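Local coordinates for Mll7089 protein (Mesorhizobium loti, PDB 2OZ8) that is of uncharacterised function but belongs to the mandelate racemase branch of the enolase superfamily, probably binds magnesium and may act as a hydro-lyase, at residues L144-F149 with L177-L182; Y136-D141 with W315-F320. One frame throughout, in Å; residues are numbered along the deposited sequence.

Contact 1 of 2, residues L144-F149 with L177-L182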
loop_
_atom_site.group_PDB
_atom_site.type_symbol
_atom_site.label_atom_id
_atom_site.label_comp_id
_atom_site.label_asym_id
_atom_site.label_seq_id
_atom_site.Cartn_x
_atom_site.Cartn_y
_atom_site.Cartn_z
ATOM N N LEU A 144 26.858 30.149 20.758
ATOM C CA LEU A 144 27.990 31.039 20.521
ATOM C C LEU A 144 27.572 32.489 20.218
ATOM O O LEU A 144 26.635 32.709 19.445
ATOM C CB LEU A 144 28.842 30.469 19.382
ATOM C CG LEU A 144 30.259 29.986 19.722
ATOM C CD1 LEU A 144 30.383 29.429 21.141
ATOM C CD2 LEU A 144 30.795 28.991 18.712
ATOM N N ASP A 145 28.264 33.466 20.808
ATOM C CA ASP A 145 28.077 34.863 20.391
ATOM C C ASP A 145 28.614 35.038 18.979
ATOM O O ASP A 145 29.513 34.305 18.561
ATOM C CB ASP A 145 28.696 35.886 21.380
ATOM C CG ASP A 145 30.229 35.764 21.509
ATOM O OD1 ASP A 145 30.973 36.483 20.786
ATOM O OD2 ASP A 145 30.711 34.957 22.347
ATOM N N ASP A 146 28.042 35.989 18.236
ATOM C CA ASP A 146 28.489 36.291 16.875
ATOM C C ASP A 146 29.999 36.395 16.722
ATOM O O ASP A 146 30.549 35.914 15.721
ATOM C CB ASP A 146 27.755 37.499 16.278
ATOM C CG ASP A 146 26.296 37.168 15.907
ATOM O OD1 ASP A 146 25.937 35.962 15.944
ATOM O OD2 ASP A 146 25.499 38.098 15.568
ATOM N N ASP A 147 30.678 36.954 17.723
ATOM C CA ASP A 147 32.140 37.020 17.670
ATOM C C ASP A 147 32.821 35.672 17.762
ATOM O O ASP A 147 33.762 35.419 17.009
ATOM C CB ASP A 147 32.768 37.947 18.725
ATOM C CG ASP A 147 34.312 37.900 18.674
ATOM O OD1 ASP A 147 34.858 38.505 17.718
ATOM O OD2 ASP A 147 34.983 37.217 19.521
ATOM N N ALA A 148 32.396 34.830 18.698
ATOM C CA ALA A 148 32.978 33.471 18.819
ATOM C C ALA A 148 32.756 32.576 17.575
ATOM O O ALA A 148 33.629 31.802 17.221
ATOM C CB ALA A 148 32.478 32.790 20.052
ATOM N N PHE A 149 31.588 32.711 16.936
ATOM C CA PHE A 149 31.226 32.004 15.726
ATOM C C PHE A 149 32.172 32.310 14.535
ATOM O O PHE A 149 32.749 31.390 13.943
ATOM C CB PHE A 149 29.746 32.321 15.446
ATOM C CG PHE A 149 29.186 31.763 14.164
ATOM C CD1 PHE A 149 28.465 30.551 14.166
ATOM C CD2 PHE A 149 29.261 32.490 12.982
ATOM C CE1 PHE A 149 27.867 30.037 12.970
ATOM C CE2 PHE A 149 28.695 32.015 11.800
ATOM C CZ PHE A 149 27.988 30.780 11.785
ATOM N N LEU A 177 18.882 32.995 9.457
ATOM C CA LEU A 177 19.389 33.620 8.229
ATOM C C LEU A 177 20.623 34.464 8.466
ATOM O O LEU A 177 21.537 34.511 7.636
ATOM C CB LEU A 177 18.318 34.408 7.496
ATOM C CG LEU A 177 17.245 33.595 6.791
ATOM C CD1 LEU A 177 16.105 34.540 6.383
ATOM C CD2 LEU A 177 17.840 32.856 5.583
ATOM N N ARG A 178 20.667 35.107 9.620
ATOM C CA ARG A 178 21.811 35.889 9.975
ATOM C C ARG A 178 23.054 35.046 10.161
ATOM O O ARG A 178 24.129 35.437 9.682
ATOM C CB ARG A 178 21.526 36.640 11.256
ATOM C CG ARG A 178 22.140 38.043 11.333
ATOM C CD ARG A 178 21.078 38.972 12.002
ATOM N NE ARG A 178 20.761 38.509 13.361
ATOM C CZ ARG A 178 21.685 38.273 14.304
ATOM N NH1 ARG A 178 23.005 38.433 14.014
ATOM N NH2 ARG A 178 21.291 37.865 15.532
ATOM N N ARG A 179 22.928 33.912 10.866
ATOM C CA ARG A 179 24.075 32.991 11.020
ATOM C C ARG A 179 24.648 32.520 9.674
ATOM O O ARG A 179 25.851 32.429 9.541
ATOM C CB ARG A 179 23.746 31.775 11.905
ATOM C CG ARG A 179 23.504 32.112 13.361
ATOM C CD ARG A 179 24.740 32.789 14.034
ATOM N NE ARG A 179 25.465 31.881 14.925
ATOM C CZ ARG A 179 25.917 32.173 16.142
ATOM N NH1 ARG A 179 25.773 33.381 16.663
ATOM N NH2 ARG A 179 26.557 31.230 16.824
ATOM N N LEU A 180 23.786 32.228 8.699
ATOM C CA LEU A 180 24.213 31.830 7.350
ATOM C C LEU A 180 24.927 32.984 6.614
ATOM O O LEU A 180 25.970 32.765 5.946
ATOM C CB LEU A 180 23.022 31.363 6.501
ATOM C CG LEU A 180 22.358 30.018 6.747
ATOM C CD1 LEU A 180 20.919 30.003 6.237
ATOM C CD2 LEU A 180 23.189 28.903 6.128
ATOM N N GLU A 181 24.346 34.184 6.697
ATOM C CA GLU A 181 25.042 35.389 6.206
ATOM C C GLU A 181 26.415 35.596 6.906
ATOM O O GLU A 181 27.387 35.867 6.237
ATOM C CB GLU A 181 24.171 36.657 6.383
ATOM C CG GLU A 181 23.036 36.884 5.410
ATOM C CD GLU A 181 22.014 37.944 5.933
ATOM O OE1 GLU A 181 22.392 38.833 6.766
ATOM O OE2 GLU A 181 20.814 37.892 5.514
ATOM N N LEU A 182 26.478 35.504 8.244
ATOM C CA LEU A 182 27.762 35.592 8.970
ATOM C C LEU A 182 28.752 34.555 8.464
ATOM O O LEU A 182 29.940 34.863 8.235
ATOM C CB LEU A 182 27.584 35.374 10.469
ATOM C CG LEU A 182 27.360 36.479 11.494
ATOM C CD1 LEU A 182 27.799 35.982 12.896
ATOM C CD2 LEU A 182 28.141 37.768 11.095
#
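The start of helix 146-158 meets the C-terminal half of helix 173-184, with Asp146 and Leu182 the nearest backbone pair, 8.0 Å between their CA atoms. Asp145 is the N-cap of the first helix: its OD1 accepts from Ala148 N at 3.0 Å. Arg179 contributes the most buried surface. Its chain, bent at chi2 and chi3, brings the guanidinium to the turn ahead of the helix, where NH1 and NH2 grip the single oxygen Leu144 O, each at 3.0 Å and from the same face of the carbonyl plane. NH1 is also 2.7 Å from Asp146 OD1, a salt bridge whose hydrogen bond is weak, bent to 126°. The other carboxylate oxygen, OD2, uses its syn lone pair toward Arg178 NH1, 3.0 Å away and in the guanidinium plane, so one aspartate spans two consecutive arginines. Phe149, with CG anti to the backbone N (chi1 176°), offers a ring face to Arg179, whose CD sits 4.3 Å from the ring centroid, almost on the normal, in a CH-pi contact. Leu182 CB reaches Phe149 CE2 at 3.8 Å. Phe149 and Leu180 both touch Ile166 of strand 163-167, as expected of successive outer helices packed round a TIM-type barrel.

Contact 2 of 2, residues Y136-D141 with W315-F320; sequences YASGLD and WLEYSF
Tyr136 turns one ring face to the backbone of Glu317, whose CA lies 3.9 Å from the ring centroid in a CH-pi contact. The ring gets there through chi1 of 63°, which sets CG between the backbone N and the carbonyl carbon and folds the phenol across the neighbouring strand. Its ring plane is only 19° from that of the Glu317 carboxylate, and OH approaches Glu317 CB. Beyond CG the Glu317 chain runs extended, and OE2 accepts from Ser138 OG at 2.7 Å through its anti lone pair. The same oxygen forms a salt bridge with Lys165, while OE1 accepts from Asn297 N, so the buried carboxylate is held at both oxygens. On the opposite face of the sheet Ala137 CB meets the edge of the Phe320 ring, 3.7 Å from CE2. Leu140 CD1 packs on Ser319 CB at 3.5 Å. The backbones are parallel: Tyr136 N donates to Leu316 O (3.1 Å), Tyr318 N to Tyr136 O, and Ser138 N to Tyr318 O (2.9 Å). Ser319 CA makes a C-H...O contact with Ser138 O. Pairing the first barrel strand with the eighth closes the modified (beta/alpha)7beta barrel of the enolase superfamily.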
loop_
_atom_site.group_PDB
_atom_site.type_symbol
_atom_site.label_atom_id
_atom_site.label_comp_id
_atom_site.label_asym_id
_atom_site.label_seq_id
_atom_site.Cartn_x
_atom_site.Cartn_y
_atom_site.Cartn_z
ATOM N N TYR A 136 34.531 17.848 7.804
ATOM C CA TYR A 136 33.895 19.141 7.730
ATOM C C TYR A 136 33.934 19.763 9.101
ATOM O O TYR A 136 34.041 19.059 10.093
ATOM C CB TYR A 136 32.469 19.070 7.175
ATOM C CG TYR A 136 31.476 18.277 7.982
ATOM C CD1 TYR A 136 30.718 18.896 8.942
ATOM C CD2 TYR A 136 31.248 16.944 7.733
ATOM C CE1 TYR A 136 29.757 18.209 9.650
ATOM C CE2 TYR A 136 30.271 16.212 8.439
ATOM C CZ TYR A 136 29.538 16.869 9.398
ATOM O OH TYR A 136 28.590 16.254 10.168
ATOM N N ALA A 137 33.902 21.085 9.139
ATOM C CA ALA A 137 34.067 21.793 10.380
ATOM C C ALA A 137 32.674 22.050 10.935
ATOM O O ALA A 137 31.853 22.583 10.242
ATOM C CB ALA A 137 34.801 23.109 10.137
ATOM N N SER A 138 32.450 21.687 12.187
ATOM C CA SER A 138 31.153 21.731 12.805
ATOM C C SER A 138 31.232 22.495 14.114
ATOM O O SER A 138 31.945 22.130 15.027
ATOM C CB SER A 138 30.685 20.309 13.014
ATOM O OG SER A 138 29.485 20.257 13.718
ATOM N N GLY A 139 30.474 23.560 14.208
ATOM C CA GLY A 139 30.652 24.539 15.255
ATOM C C GLY A 139 29.931 24.225 16.537
ATOM O O GLY A 139 30.394 24.641 17.585
ATOM N N LEU A 140 28.827 23.465 16.471
ATOM C CA LEU A 140 27.976 23.185 17.668
ATOM C C LEU A 140 27.668 24.545 18.312
ATOM O O LEU A 140 27.753 24.736 19.533
ATOM C CB LEU A 140 28.683 22.201 18.645
ATOM C CG LEU A 140 29.334 20.929 18.041
ATOM C CD1 LEU A 140 30.062 20.063 19.076
ATOM C CD2 LEU A 140 28.321 20.031 17.249
ATOM N N ASP A 141 27.327 25.486 17.430
ATOM C CA ASP A 141 27.506 26.944 17.638
ATOM C C ASP A 141 26.249 27.642 17.965
ATOM O O ASP A 141 26.221 28.830 17.863
ATOM C CB ASP A 141 27.988 27.610 16.342
ATOM C CG ASP A 141 27.019 27.329 15.157
ATOM O OD1 ASP A 141 27.163 26.238 14.592
ATOM O OD2 ASP A 141 26.097 28.149 14.854
ATOM N N TRP A 315 32.105 11.842 4.209
ATOM C CA TRP A 315 32.268 12.922 5.217
ATOM C C TRP A 315 32.312 12.471 6.672
ATOM O O TRP A 315 31.566 11.608 7.108
ATOM C CB TRP A 315 31.204 14.003 5.088
ATOM C CG TRP A 315 31.217 14.763 3.813
ATOM C CD1 TRP A 315 30.389 14.584 2.740
ATOM C CD2 TRP A 315 32.077 15.900 3.490
ATOM N NE1 TRP A 315 30.709 15.518 1.743
ATOM C CE2 TRP A 315 31.734 16.330 2.178
ATOM C CE3 TRP A 315 33.104 16.575 4.182
ATOM C CZ2 TRP A 315 32.374 17.442 1.542
ATOM C CZ3 TRP A 315 33.781 17.643 3.537
ATOM C CH2 TRP A 315 33.392 18.074 2.230
ATOM N N LEU A 316 33.196 13.087 7.421
ATOM C CA LEU A 316 33.327 12.857 8.855
ATOM C C LEU A 316 33.249 14.205 9.603
ATOM O O LEU A 316 33.878 15.177 9.199
ATOM C CB LEU A 316 34.668 12.132 9.166
ATOM C CG LEU A 316 35.035 12.089 10.653
ATOM C CD1 LEU A 316 35.881 10.918 10.961
ATOM C CD2 LEU A 316 35.778 13.434 11.028
ATOM N N GLU A 317 32.469 14.250 10.671
ATOM C CA GLU A 317 32.291 15.464 11.443
ATOM C C GLU A 317 33.455 15.741 12.398
ATOM O O GLU A 317 33.863 14.852 13.171
ATOM C CB GLU A 317 30.976 15.384 12.240
ATOM C CG GLU A 317 30.605 16.691 12.942
ATOM C CD GLU A 317 29.302 16.647 13.624
ATOM O OE1 GLU A 317 28.784 15.532 13.792
ATOM O OE2 GLU A 317 28.782 17.706 14.014
ATOM N N TYR A 318 33.954 16.978 12.393
ATOM C CA TYR A 318 34.931 17.413 13.421
ATOM C C TYR A 318 34.508 18.742 14.084
ATOM O O TYR A 318 34.182 19.697 13.391
ATOM C CB TYR A 318 36.367 17.498 12.864
ATOM C CG TYR A 318 37.343 17.887 13.949
ATOM C CD1 TYR A 318 37.715 16.977 14.945
ATOM C CD2 TYR A 318 37.819 19.197 14.034
ATOM C CE1 TYR A 318 38.545 17.360 15.996
ATOM C CE2 TYR A 318 38.655 19.609 15.086
ATOM C CZ TYR A 318 39.017 18.682 16.037
ATOM O OH TYR A 318 39.821 19.099 17.031
ATOM N N SER A 319 34.549 18.804 15.411
ATOM C CA SER A 319 33.891 19.882 16.155
ATOM C C SER A 319 34.813 20.711 17.062
ATOM O O SER A 319 34.357 21.482 17.883
ATOM C CB SER A 319 32.729 19.327 16.955
ATOM O OG SER A 319 31.672 18.917 16.091
ATOM N N PHE A 320 36.123 20.530 16.896
ATOM C CA PHE A 320 37.098 21.322 17.624
ATOM C C PHE A 320 36.940 21.239 19.138
ATOM O O PHE A 320 37.252 22.191 19.821
ATOM C CB PHE A 320 37.088 22.795 17.129
ATOM C CG PHE A 320 37.330 22.910 15.666
ATOM C CD1 PHE A 320 38.609 23.040 15.183
ATOM C CD2 PHE A 320 36.256 22.849 14.748
ATOM C CE1 PHE A 320 38.845 23.118 13.845
ATOM C CE2 PHE A 320 36.494 22.921 13.375
ATOM C CZ PHE A 320 37.787 23.034 12.931
#

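From the N terminus, the chain passes through the antiparallel sheet and the helices after it before reaching strand 132-138, the first half of contact 2. The following loop leads straight into helix 146-158, and contact 1 then closes a short loop around strand 163-167 by pairing that helix with helix 173-184. Only after the remaining barrel strands and helices does strand 313-318 return to complete contact 2, so the short closure falls wholly within the long one. Contact 2 joins the ends of the barrel wall, whereas contact 1 joins two helices outside it. Their centres are about 15 Å apart, and they touch at Asp141, which meets both Phe149 and Arg179.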